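Side-chain contact in galactose mutarotase-like protein (Clostridium acetobutylicum, PDB 3OS7), which probably binds carbohydrate and interconverts the anomers of an aldose sugar: residues Y285-N290 with S305-P310. Numbering follows the deposited sequence.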
loop_
_atom_site.group_PDB
_atom_site.type_symbol
_atom_site.label_atom_id
_atom_site.label_comp_id
_atom_site.label_asym_id
_atom_site.label_seq_id
_atom_site.Cartn_x
_atom_site.Cartn_y
_atom_site.Cartn_z
ATOM N N TYR A 285 -8.557 0.157 -7.805
ATOM C CA TYR A 285 -8.108 1.507 -8.111
ATOM C C TYR A 285 -6.670 1.668 -7.640
ATOM O O TYR A 285 -6.161 0.839 -6.887
ATOM C CB TYR A 285 -8.986 2.586 -7.436
ATOM C CG TYR A 285 -10.323 2.744 -8.084
ATOM C CD1 TYR A 285 -11.400 1.918 -7.718
ATOM C CD2 TYR A 285 -10.529 3.691 -9.082
ATOM C CE1 TYR A 285 -12.635 2.038 -8.354
ATOM C CE2 TYR A 285 -11.775 3.839 -9.695
ATOM C CZ TYR A 285 -12.820 3.010 -9.335
ATOM O OH TYR A 285 -14.051 3.155 -9.968
ATOM N N LEU A 286 -6.011 2.709 -8.141
ATOM C CA LEU A 286 -4.628 2.950 -7.781
ATOM C C LEU A 286 -4.319 4.416 -7.951
ATOM O O LEU A 286 -4.765 5.049 -8.929
ATOM C CB LEU A 286 -3.723 2.103 -8.667
ATOM C CG LEU A 286 -2.217 2.229 -8.464
ATOM C CD1 LEU A 286 -1.574 0.899 -8.750
ATOM C CD2 LEU A 286 -1.609 3.325 -9.340
ATOM N N VAL A 287 -3.574 4.939 -6.979
ATOM C CA VAL A 287 -3.055 6.300 -7.021
ATOM C C VAL A 287 -1.556 6.179 -7.226
ATOM O O VAL A 287 -0.898 5.358 -6.597
ATOM C CB VAL A 287 -3.378 7.102 -5.752
ATOM C CG1 VAL A 287 -2.539 8.403 -5.690
ATOM C CG2 VAL A 287 -4.884 7.368 -5.676
ATOM N N ILE A 288 -1.028 6.947 -8.176
ATOM C CA ILE A 288 0.403 7.071 -8.330
ATOM C C ILE A 288 0.734 8.519 -7.961
ATOM O O ILE A 288 0.107 9.456 -8.454
ATOM C CB ILE A 288 0.933 6.687 -9.728
ATOM C CG1 ILE A 288 2.451 6.941 -9.797
ATOM C CG2 ILE A 288 0.149 7.389 -10.887
ATOM C CD1 ILE A 288 3.142 6.368 -10.984
ATOM N N TRP A 289 1.709 8.684 -7.083
ATOM C CA TRP A 289 2.118 9.985 -6.586
ATOM C C TRP A 289 3.622 9.930 -6.366
ATOM O O TRP A 289 4.088 9.086 -5.606
ATOM C CB TRP A 289 1.402 10.296 -5.280
ATOM C CG TRP A 289 1.903 11.522 -4.562
ATOM C CD1 TRP A 289 1.667 12.823 -4.892
ATOM C CD2 TRP A 289 2.701 11.551 -3.357
ATOM N NE1 TRP A 289 2.275 13.663 -3.974
ATOM C CE2 TRP A 289 2.908 12.901 -3.024
ATOM C CE3 TRP A 289 3.282 10.557 -2.544
ATOM C CZ2 TRP A 289 3.661 13.289 -1.905
ATOM C CZ3 TRP A 289 4.026 10.947 -1.443
ATOM C CH2 TRP A 289 4.213 12.297 -1.142
ATOM N N ASN A 290 4.373 10.800 -7.033
ATOM C CA ASN A 290 5.836 10.724 -6.945
ATOM C C ASN A 290 6.486 11.863 -6.133
ATOM O O ASN A 290 7.681 12.054 -6.262
ATOM C CB ASN A 290 6.460 10.658 -8.334
ATOM C CG ASN A 290 6.254 11.941 -9.137
ATOM O OD1 ASN A 290 5.559 12.859 -8.685
ATOM N ND2 ASN A 290 6.847 12.003 -10.342
ATOM N N SER A 305 -11.224 0.651 -3.553
ATOM C CA SER A 305 -12.272 1.496 -4.034
ATOM C C SER A 305 -11.703 2.838 -4.459
ATOM O O SER A 305 -10.565 3.176 -4.155
ATOM C CB SER A 305 -13.352 1.693 -2.969
ATOM O OG SER A 305 -12.945 2.491 -1.872
ATOM N N ILE A 306 -12.543 3.591 -5.149
ATOM C CA ILE A 306 -12.206 4.914 -5.579
ATOM C C ILE A 306 -12.003 5.833 -4.360
ATOM O O ILE A 306 -12.521 5.582 -3.260
ATOM C CB ILE A 306 -13.291 5.461 -6.556
ATOM C CG1 ILE A 306 -12.762 6.640 -7.354
ATOM C CG2 ILE A 306 -14.614 5.815 -5.824
ATOM C CD1 ILE A 306 -13.698 7.026 -8.485
ATOM N N ILE A 307 -11.237 6.892 -4.556
ATOM C CA ILE A 307 -11.123 7.939 -3.557
ATOM C C ILE A 307 -12.536 8.424 -3.200
ATOM O O ILE A 307 -13.368 8.589 -4.093
ATOM C CB ILE A 307 -10.317 9.133 -4.083
ATOM C CG1 ILE A 307 -8.875 8.728 -4.376
ATOM C CG2 ILE A 307 -10.356 10.311 -3.051
ATOM C CD1 ILE A 307 -8.005 9.893 -4.916
ATOM N N ASN A 308 -12.798 8.621 -1.909
ATOM C CA ASN A 308 -14.093 9.149 -1.411
ATOM C C ASN A 308 -15.264 8.201 -1.740
ATOM O O ASN A 308 -16.361 8.661 -1.896
ATOM C CB ASN A 308 -14.331 10.549 -2.001
ATOM C CG ASN A 308 -15.453 11.346 -1.295
ATOM O OD1 ASN A 308 -15.645 11.260 -0.087
ATOM N ND2 ASN A 308 -16.145 12.179 -2.066
ATOM N N SER A 309 -14.997 6.897 -1.865
ATOM C CA SER A 309 -15.985 5.919 -2.346
ATOM C C SER A 309 -17.340 5.924 -1.596
ATOM O O SER A 309 -18.366 5.742 -2.227
ATOM C CB SER A 309 -15.423 4.486 -2.339
ATOM O OG SER A 309 -15.211 3.972 -1.031
ATOM N N PRO A 310 -17.359 6.145 -0.272
ATOM C CA PRO A 310 -18.661 6.171 0.387
ATOM C C PRO A 310 -19.591 7.296 -0.069
ATOM O O PRO A 310 -20.795 7.217 0.152
ATOM C CB PRO A 310 -18.292 6.361 1.865
ATOM C CG PRO A 310 -16.909 5.959 1.962
ATOM C CD PRO A 310 -16.281 6.341 0.698
#
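Tyr285 lays one face of its ring over Ile306 in a CH-pi contact: Ile306 CB stands 3.8 Å from the ring centroid, 12° off the normal. The backbone slides beneath the same ring, with Ile306 N 3.3 Å from Tyr285 CD1 at the CB end. Ile306 CG1, anti to its own backbone N (chi1 -162°), stays above the same face, on its CD2-CE2 side, 3.8 Å from Tyr285 CE2. The phenol oxygen is hydrogen-bonded to the carbonyl of Val318, which ties down the far end of the ring; a tetraethylene glycol, probably from the crystallisation liquor, is bound weakly at the same hydroxyl and may mark a pocket. Two residues on, Val287 CG2 meets Ile307 CD1 at 4.1 Å, a looser apolar touch between side chains crossing at about a right angle. The type II turn from Ile306 to Ser309 carries Ser309 back to Ser305, where the two OG atoms are hydrogen-bonded at 2.8 Å; Ser305 OG is also hydrogen-bonded to the hydroxyl of Ser181. In this antiparallel beta-sandwich of the galactose mutarotase family, strand 285-289 pairs with 246-256 and 297-303, the loop after 297-303 packs on Tyr285, and Trp211 of strand 201-213 meets that ring edge-to-face and touches Ile306.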